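Side-chain contacts in putative NAD(P)H-flavin oxidoreductase (PDB 6WT2), which probably uses NAD(P)H and bound flavin mononucleotide to reduce nitro compounds such as chloramphenicol: residues 33-38 with 163-168; 74-79 with 199-204. All blocks are in the same frame, centred on the assembly; numbering follows the deposited sequence.

Interaction 1: 33-38 with 163-168; sequences AEDFQF and AGIDSC
Asp-35 and Ala-163 form the nearest backbone pair, with 8.9 Å between the CA atom of Asp-35 and the CA atom of Ala-163, so helix and chain are bridged by side chains alone. Residues 33-38 are the first turns of helix 33-44. Opposite them, helix 138-162 ends in a Schellman motif, with Gly-164 at a positive phi of 98°, and the chain turns past Ile-165 into strand 166-170. Two small apolar contacts join the segments. Phe-38 meets Ala-163 obliquely, its ring carbon CE2 lying 4.0 Å from Ala-163 CB. Within the helix, the carbonyl O of Asp-35 lies at the edge of this ring, in its plane, 3.6 Å from Phe-38 CD2. In the second contact, Ile-165 CD1 comes within 4.1 Å of Asp-35 CB. CG1 of Ile-165 stands opposite its own carbonyl carbon (chi1 -67°), and a nearly extended second torsion carries CD1 out toward the helix. Asp-35 meets the isoleucine with its methylene alone, while OD1 forms a salt bridge with Arg-9 NE of the second subunit. That subunit also packs Arg-9 against Ala-163 and Val-12 against Phe-38, placing the contact beside the dimer interface. Within the chain, Ile-165 rests on Ala-160 of helix 138-162 and on Ile-31 and Tyr-204, and strand 166-170 runs on beside strand 194-203 to Cys-168 at the flavin. The contact therefore joins the start of helix 33-44 to the turn between helix 138-162 and this edge strand.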
ATOM      1  N   ALA A  33      13.556  14.622  15.886  1.00 22.12           N
ATOM      2  CA  ALA A  33      12.428  13.973  16.545  1.00 24.85           C
ATOM      3  C   ALA A  33      11.110  14.471  15.972  1.00 24.95           C
ATOM      4  O   ALA A  33      10.214  13.679  15.671  1.00 24.19           O
ATOM      5  CB  ALA A  33      12.483  14.216  18.056  1.00 28.45           C
ATOM      6  N   GLU A  34      10.990  15.793  15.799  1.00 27.75           N
ATOM      7  CA  GLU A  34       9.767  16.385  15.269  1.00 26.00           C
ATOM      8  C   GLU A  34       9.499  15.938  13.839  1.00 25.26           C
ATOM      9  O   GLU A  34       8.355  15.627  13.484  1.00 23.71           O
ATOM     10  CB  GLU A  34       9.846  17.913  15.341  1.00 33.12           C
ATOM     11  CG  GLU A  34       9.880  18.483  16.771  1.00 47.18           C
ATOM     12  CD  GLU A  34      11.212  18.260  17.506  1.00 52.91           C
ATOM     13  OE1 GLU A  34      12.226  17.881  16.863  1.00 39.14           O
ATOM     14  OE2 GLU A  34      11.238  18.465  18.744  1.00 59.44           O
ATOM     15  N   ASP A  35      10.531  15.917  12.991  1.00 21.71           N
ATOM     16  CA  ASP A  35      10.316  15.485  11.612  1.00 21.51           C
ATOM     17  C   ASP A  35       9.897  14.022  11.556  1.00 23.85           C
ATOM     18  O   ASP A  35       9.017  13.648  10.766  1.00 24.47           O
ATOM     19  CB  ASP A  35      11.572  15.709  10.769  1.00 28.90           C
ATOM     20  CG  ASP A  35      11.734  17.154  10.340  1.00 37.91           C
ATOM     21  OD1 ASP A  35      10.826  17.973  10.615  1.00 40.39           O
ATOM     22  OD2 ASP A  35      12.781  17.473   9.737  1.00 36.85           O
ATOM     23  N   PHE A  36      10.500  13.181  12.394  1.00 24.24           N
ATOM     24  CA  PHE A  36      10.131  11.775  12.355  1.00 27.15           C
ATOM     25  C   PHE A  36       8.735  11.541  12.912  1.00 24.43           C
ATOM     26  O   PHE A  36       8.039  10.633  12.444  1.00 25.43           O
ATOM     27  CB  PHE A  36      11.125  10.892  13.111  1.00 27.66           C
ATOM     28  CG  PHE A  36      10.961   9.448  12.758  1.00 25.67           C
ATOM     29  CD1 PHE A  36      11.315   8.999  11.496  1.00 28.59           C
ATOM     30  CD2 PHE A  36      10.352   8.569  13.629  1.00 26.98           C
ATOM     31  CE1 PHE A  36      11.113   7.681  11.128  1.00 29.74           C
ATOM     32  CE2 PHE A  36      10.148   7.244  13.263  1.00 23.02           C
ATOM     33  CZ  PHE A  36      10.529   6.806  12.018  1.00 22.78           C
ATOM     34  N   GLN A  37       8.312  12.332  13.904  1.00 24.40           N
ATOM     35  CA  GLN A  37       6.936  12.226  14.380  1.00 26.42           C
ATOM     36  C   GLN A  37       5.955  12.514  13.255  1.00 23.73           C
ATOM     37  O   GLN A  37       4.877  11.911  13.186  1.00 22.23           O
ATOM     38  CB  GLN A  37       6.683  13.189  15.540  1.00 26.90           C
ATOM     39  CG  GLN A  37       7.466  12.891  16.804  1.00 40.40           C
ATOM     40  CD  GLN A  37       6.877  11.746  17.617  1.00 52.08           C
ATOM     41  OE1 GLN A  37       5.660  11.658  17.797  1.00 56.73           O
ATOM     42  NE2 GLN A  37       7.746  10.863  18.116  1.00 42.49           N
ATOM     43  N   PHE A  38       6.287  13.484  12.400  1.00 22.70           N
ATOM     44  CA  PHE A  38       5.459  13.777  11.232  1.00 21.05           C
ATOM     45  C   PHE A  38       5.351  12.562  10.316  1.00 26.15           C
ATOM     46  O   PHE A  38       4.265  12.249   9.811  1.00 21.99           O
ATOM     47  CB  PHE A  38       6.032  14.996  10.499  1.00 20.68           C
ATOM     48  CG  PHE A  38       5.789  15.004   9.003  1.00 20.61           C
ATOM     49  CD1 PHE A  38       4.559  15.384   8.484  1.00 26.34           C
ATOM     50  CD2 PHE A  38       6.811  14.664   8.121  1.00 21.62           C
ATOM     51  CE1 PHE A  38       4.349  15.402   7.111  1.00 27.86           C
ATOM     52  CE2 PHE A  38       6.607  14.680   6.745  1.00 25.47           C
ATOM     53  CZ  PHE A  38       5.377  15.046   6.241  1.00 30.90           C
ATOM     54  N   ALA A 163       8.720  16.346   1.936  1.00 25.34           N
ATOM     55  CA  ALA A 163       9.353  17.237   2.900  1.00 28.32           C
ATOM     56  C   ALA A 163      10.882  17.202   2.845  1.00 28.62           C
ATOM     57  O   ALA A 163      11.527  17.865   3.663  1.00 28.43           O
ATOM     58  CB  ALA A 163       8.877  16.894   4.323  1.00 25.68           C
ATOM     59  N   GLY A 164      11.470  16.455   1.918  1.00 27.76           N
ATOM     60  CA  GLY A 164      12.909  16.456   1.715  1.00 25.91           C
ATOM     61  C   GLY A 164      13.681  15.332   2.372  1.00 27.90           C
ATOM     62  O   GLY A 164      14.905  15.441   2.507  1.00 30.23           O
ATOM     63  N   ILE A 165      13.014  14.262   2.783  1.00 24.39           N
ATOM     64  CA  ILE A 165      13.624  13.187   3.549  1.00 23.82           C
ATOM     65  C   ILE A 165      13.614  11.942   2.685  1.00 24.56           C
ATOM     66  O   ILE A 165      12.574  11.582   2.119  1.00 26.28           O
ATOM     67  CB  ILE A 165      12.887  12.956   4.882  1.00 23.50           C
ATOM     68  CG1 ILE A 165      13.080  14.171   5.810  1.00 24.25           C
ATOM     69  CG2 ILE A 165      13.346  11.645   5.528  1.00 24.10           C
ATOM     70  CD1 ILE A 165      12.133  14.197   7.000  1.00 24.12           C
ATOM     71  N   ASP A 166      14.765  11.298   2.567  1.00 23.13           N
ATOM     72  CA  ASP A 166      14.865  10.148   1.681  1.00 22.70           C
ATOM     73  C   ASP A 166      14.422   8.890   2.408  1.00 21.98           C
ATOM     74  O   ASP A 166      14.355   8.850   3.641  1.00 21.86           O
ATOM     75  CB  ASP A 166      16.294   9.980   1.169  1.00 26.24           C
ATOM     76  CG  ASP A 166      16.712  11.093   0.228  1.00 33.76           C
ATOM     77  OD1 ASP A 166      16.170  11.151  -0.889  1.00 38.40           O
ATOM     78  OD2 ASP A 166      17.570  11.920   0.610  1.00 39.99           O
ATOM     79  N   SER A 167      14.122   7.850   1.625  1.00 22.70           N
ATOM     80  CA  SER A 167      13.670   6.583   2.187  1.00 21.01           C
ATOM     81  C   SER A 167      13.982   5.449   1.220  1.00 20.86           C
ATOM     82  O   SER A 167      14.450   5.667   0.099  1.00 21.17           O
ATOM     83  CB  SER A 167      12.169   6.628   2.511  1.00 24.30           C
ATOM     84  OG  SER A 167      11.419   6.944   1.348  1.00 23.79           O
ATOM     85  N   CYS A 168      13.734   4.217   1.683  1.00 21.66           N
ATOM     86  CA  CYS A 168      13.765   3.015   0.820  1.00 20.33           C
ATOM     87  C   CYS A 168      12.802   2.000   1.425  1.00 24.02           C
ATOM     88  O   CYS A 168      12.902   1.720   2.632  1.00 21.65           O
ATOM     89  CB  CYS A 168      15.157   2.390   0.699  1.00 20.62           C
ATOM     90  SG  CYS A 168      15.290   1.097  -0.602  1.00 24.45           S
TER

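Interaction 2: 74-79 with 199-204; sequences WGMADA and AATFGY. With FMN (flavin mononucleotide), chain G.
Thr-201 is the hub of the packed part: its methyl CG2 takes both contacts from segment 74-79, lying 4.1 Å from Ala-79 CB and 4.2 Å from the selenium atom SE of Met-76, a selenomethionine. CG of Met-76 sits between its backbone N and carbonyl carbon (chi1 58°), and the chain then runs out extended to lay SE across the threonine at a slant. The hydroxyl OG1 of Thr-201 is engaged separately, in a hydrogen bond with Tyr-25 OH. Leu-86 of strand 85-92 touches both Met-76 and Thr-201, and Val-170 also packs on Met-76, so the contact is closed in by the sheet. Looser by contrast, Asp-78 and Trp-74 are exposed and make no contact with the strand; Trp-74 turns to the second subunit, where NE1 is hydrogen-bonded to Asp-131 OD2. Between these extremes lies Gly-75, whose carbonyl O accepts a bent hydrogen bond from flavin N3 (2.9 Å, 140° at the hydrogen). With no side chain in the way, flavin O4 comes within 3.6 Å of Gly-75 CA. A loop backed by the central sheet, with a backbone carbonyl that receives flavin N3, is part of the FMN site of this nitroreductase family member.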
ATOM      1  N   TRP A  74      19.949  -8.668   3.610  1.00 27.10           N
ATOM      2  CA  TRP A  74      20.810  -8.241   2.510  1.00 27.69           C
ATOM      3  C   TRP A  74      20.199  -7.095   1.706  1.00 27.16           C
ATOM      4  O   TRP A  74      20.930  -6.301   1.112  1.00 29.81           O
ATOM      5  CB  TRP A  74      21.115  -9.433   1.604  1.00 33.67           C
ATOM      6  CG  TRP A  74      19.891 -10.184   1.165  1.00 46.52           C
ATOM      7  CD1 TRP A  74      19.122 -11.022   1.926  1.00 48.89           C
ATOM      8  CD2 TRP A  74      19.298 -10.169  -0.139  1.00 49.33           C
ATOM      9  NE1 TRP A  74      18.089 -11.526   1.175  1.00 53.25           N
ATOM     10  CE2 TRP A  74      18.173 -11.018  -0.097  1.00 55.12           C
ATOM     11  CE3 TRP A  74      19.613  -9.520  -1.342  1.00 56.42           C
ATOM     12  CZ2 TRP A  74      17.356 -11.236  -1.212  1.00 59.38           C
ATOM     13  CZ3 TRP A  74      18.800  -9.743  -2.453  1.00 51.14           C
ATOM     14  CH2 TRP A  74      17.688 -10.594  -2.378  1.00 54.60           C
ATOM     15  N   GLY A  75      18.872  -6.973   1.691  1.00 26.39           N
ATOM     16  CA  GLY A  75      18.248  -5.876   0.972  1.00 29.88           C
ATOM     17  C   GLY A  75      18.531  -4.497   1.545  1.00 35.83           C
ATOM     18  O   GLY A  75      18.291  -3.497   0.861  1.00 30.53           O
HETATM   19  N   MSE A  76      19.015  -4.419   2.788  1.00 25.45           N
HETATM   20  CA  MSE A  76      19.331  -3.133   3.394  1.00 25.16           C
HETATM   21  C   MSE A  76      20.626  -3.167   4.226  1.00 25.64           C
HETATM   22  O   MSE A  76      20.770  -2.399   5.179  1.00 28.45           O
HETATM   23  CB  MSE A  76      18.157  -2.676   4.268  1.00 25.20           C
HETATM   24  CG  MSE A  76      17.800  -3.667   5.365  1.00 29.99           C
HETATM   25 SE   MSE A  76      16.562  -2.885   6.677  1.00 46.67          SE
HETATM   26  CE  MSE A  76      16.139  -4.497   7.698  1.00 57.51           C
ATOM     27  N   ALA A  77      21.566  -4.036   3.847  1.00 26.45           N
ATOM     28  CA  ALA A  77      22.729  -4.291   4.697  1.00 33.14           C
ATOM     29  C   ALA A  77      23.535  -3.018   4.937  1.00 34.66           C
ATOM     30  O   ALA A  77      23.905  -2.708   6.073  1.00 37.31           O
ATOM     31  CB  ALA A  77      23.606  -5.378   4.083  1.00 34.23           C
ATOM     32  N   ASP A  78      23.796  -2.253   3.879  1.00 31.22           N
ATOM     33  CA  ASP A  78      24.565  -1.028   4.053  1.00 33.78           C
ATOM     34  C   ASP A  78      23.767   0.043   4.791  1.00 34.92           C
ATOM     35  O   ASP A  78      24.346   0.834   5.542  1.00 37.07           O
ATOM     36  CB  ASP A  78      25.044  -0.522   2.691  1.00 37.59           C
ATOM     37  CG  ASP A  78      26.076  -1.453   2.049  1.00 48.16           C
ATOM     38  OD1 ASP A  78      26.926  -2.014   2.782  1.00 49.25           O
ATOM     39  OD2 ASP A  78      26.050  -1.625   0.807  1.00 52.01           O
ATOM     40  N   ALA A  79      22.443   0.074   4.612  1.00 33.08           N
ATOM     41  CA  ALA A  79      21.630   1.110   5.236  1.00 29.68           C
ATOM     42  C   ALA A  79      21.509   0.913   6.741  1.00 30.26           C
ATOM     43  O   ALA A  79      21.253   1.878   7.470  1.00 30.20           O
ATOM     44  CB  ALA A  79      20.238   1.137   4.616  1.00 26.44           C
ATOM     45  N   ALA A 199       9.511  -3.498   5.654  1.00 20.90           N
ATOM     46  CA  ALA A 199      10.329  -2.528   6.376  1.00 21.56           C
ATOM     47  C   ALA A 199      10.578  -1.316   5.487  1.00 21.77           C
ATOM     48  O   ALA A 199      10.317  -1.337   4.280  1.00 20.37           O
ATOM     49  CB  ALA A 199      11.661  -3.142   6.842  1.00 19.45           C
ATOM     50  N   ALA A 200      11.070  -0.243   6.103  1.00 20.08           N
ATOM     51  CA  ALA A 200      11.473   0.954   5.376  1.00 23.94           C
ATOM     52  C   ALA A 200      12.607   1.641   6.125  1.00 21.82           C
ATOM     53  O   ALA A 200      12.598   1.684   7.351  1.00 21.35           O
ATOM     54  CB  ALA A 200      10.313   1.935   5.217  1.00 23.98           C
ATOM     55  N   THR A 201      13.560   2.192   5.382  1.00 21.12           N
ATOM     56  CA  THR A 201      14.602   3.037   5.941  1.00 22.75           C
ATOM     57  C   THR A 201      14.300   4.495   5.618  1.00 22.29           C
ATOM     58  O   THR A 201      13.629   4.802   4.634  1.00 20.83           O
ATOM     59  CB  THR A 201      15.986   2.647   5.392  1.00 20.52           C
ATOM     60  OG1 THR A 201      16.016   2.785   3.957  1.00 20.62           O
ATOM     61  CG2 THR A 201      16.300   1.201   5.746  1.00 22.04           C
ATOM     62  N   PHE A 202      14.815   5.395   6.453  1.00 20.75           N
ATOM     63  CA  PHE A 202      14.642   6.829   6.259  1.00 24.69           C
ATOM     64  C   PHE A 202      15.915   7.558   6.634  1.00 24.68           C
ATOM     65  O   PHE A 202      16.579   7.198   7.613  1.00 22.27           O
ATOM     66  CB  PHE A 202      13.509   7.413   7.115  1.00 22.07           C
ATOM     67  CG  PHE A 202      12.160   6.826   6.833  1.00 25.17           C
ATOM     68  CD1 PHE A 202      11.299   7.439   5.939  1.00 20.76           C
ATOM     69  CD2 PHE A 202      11.740   5.678   7.489  1.00 26.37           C
ATOM     70  CE1 PHE A 202      10.048   6.893   5.678  1.00 20.46           C
ATOM     71  CE2 PHE A 202      10.489   5.127   7.234  1.00 28.38           C
ATOM     72  CZ  PHE A 202       9.646   5.730   6.319  1.00 20.10           C
ATOM     73  N   GLY A 203      16.212   8.617   5.891  1.00 25.72           N
ATOM     74  CA  GLY A 203      17.384   9.423   6.183  1.00 27.88           C
ATOM     75  C   GLY A 203      17.626  10.434   5.084  1.00 28.40           C
ATOM     76  O   GLY A 203      16.706  10.821   4.361  1.00 24.75           O
ATOM     77  N   TYR A 204      18.878  10.854   4.975  1.00 23.98           N
ATOM     78  CA  TYR A 204      19.305  11.816   3.975  1.00 25.02           C
ATOM     79  C   TYR A 204      20.343  11.161   3.075  1.00 24.89           C
ATOM     80  O   TYR A 204      21.331  10.607   3.565  1.00 26.65           O
ATOM     81  CB  TYR A 204      19.857  13.067   4.652  1.00 25.90           C
ATOM     82  CG  TYR A 204      18.838  13.760   5.523  1.00 25.47           C
ATOM     83  CD1 TYR A 204      17.934  14.662   4.968  1.00 29.42           C
ATOM     84  CD2 TYR A 204      18.765  13.506   6.894  1.00 25.23           C
ATOM     85  CE1 TYR A 204      16.986  15.302   5.753  1.00 29.11           C
ATOM     86  CE2 TYR A 204      17.813  14.152   7.696  1.00 30.80           C
ATOM     87  CZ  TYR A 204      16.932  15.050   7.108  1.00 27.27           C
ATOM     88  OH  TYR A 204      15.981  15.691   7.864  1.00 28.40           O
TER
HETATM   89  N1  FMN G 303      15.203  -1.864  -2.584  1.00 18.94           N
HETATM   90  C2  FMN G 303      16.285  -2.474  -2.037  1.00 22.54           C
HETATM   91  O2  FMN G 303      17.422  -2.056  -2.354  1.00 23.81           O
HETATM   92  N3  FMN G 303      16.185  -3.480  -1.150  1.00 20.73           N
HETATM   93  C4  FMN G 303      15.007  -4.011  -0.796  1.00 19.64           C
HETATM   94  O4  FMN G 303      14.907  -4.896   0.084  1.00 20.44           O
HETATM   95  C4A FMN G 303      13.786  -3.415  -1.364  1.00 20.51           C
HETATM   96  N5  FMN G 303      12.582  -3.966  -1.123  1.00 21.69           N
HETATM   97  C5A FMN G 303      11.456  -3.350  -1.573  1.00 21.86           C
HETATM   98  C6  FMN G 303      10.218  -3.727  -1.045  1.00 19.49           C
HETATM   99  C7  FMN G 303       9.068  -3.104  -1.506  1.00 20.90           C
HETATM  100  C7M FMN G 303       7.711  -3.500  -0.967  1.00 19.05           C
HETATM  101  C8  FMN G 303       9.162  -2.009  -2.503  1.00 21.31           C
HETATM  102  C8M FMN G 303       7.909  -1.269  -2.908  1.00 15.16           C
HETATM  103  C9  FMN G 303      10.399  -1.587  -2.976  1.00 19.69           C
HETATM  104  C9A FMN G 303      11.558  -2.181  -2.489  1.00 16.21           C
HETATM  105  N10 FMN G 303      12.827  -1.734  -2.920  1.00 16.89           N
HETATM  106  C10 FMN G 303      13.963  -2.368  -2.401  1.00 15.11           C
HETATM  107  C1' FMN G 303      12.953  -0.597  -3.842  1.00 18.78           C
HETATM  108  C2' FMN G 303      12.675  -0.986  -5.301  1.00 21.16           C
HETATM  109  O2' FMN G 303      13.785  -1.721  -5.876  1.00 17.53           O
HETATM  110  C3' FMN G 303      12.361   0.308  -6.048  1.00 23.51           C
HETATM  111  O3' FMN G 303      11.152   0.865  -5.495  1.00 20.87           O
HETATM  112  C4' FMN G 303      12.148   0.163  -7.560  1.00 22.32           C
HETATM  113  O4' FMN G 303      13.307  -0.409  -8.155  1.00 18.47           O
HETATM  114  C5' FMN G 303      11.853   1.514  -8.192  1.00 20.85           C
HETATM  115  O5' FMN G 303      12.908   2.437  -7.944  1.00 20.39           O
HETATM  116  P   FMN G 303      12.544   3.845  -7.247  1.00 20.95           P
HETATM  117  O1P FMN G 303      11.769   3.389  -6.034  1.00 27.06           O
HETATM  118  O2P FMN G 303      13.823   4.558  -6.915  1.00 19.34           O
HETATM  119  O3P FMN G 303      11.656   4.618  -8.179  1.00 20.28           O

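In the fold
The centres of interactions 1 and 2 lie 14 Å apart, and their segments alternate along the chain: 33-38, 74-79, 163-168, then 199-204. They meet directly where strand 166-170, at the edge of the four-stranded antiparallel sheet within this chain, pairs with strand 194-203. Probable backbone hydrogen bonds run from Asp-166 N to Gly-203 O (2.7 Å) and from Thr-201 N to Cys-168 O (2.9 Å). Interaction 1 sets helix 33-44 against the turn that leads into the edge strand, close to the second subunit; interaction 2 ties the neighbouring strand to a flavin-binding loop. Cys-168 lies in this strand pair and Gly-75 in the segment packed against it, so both contacts reach the FMN pocket.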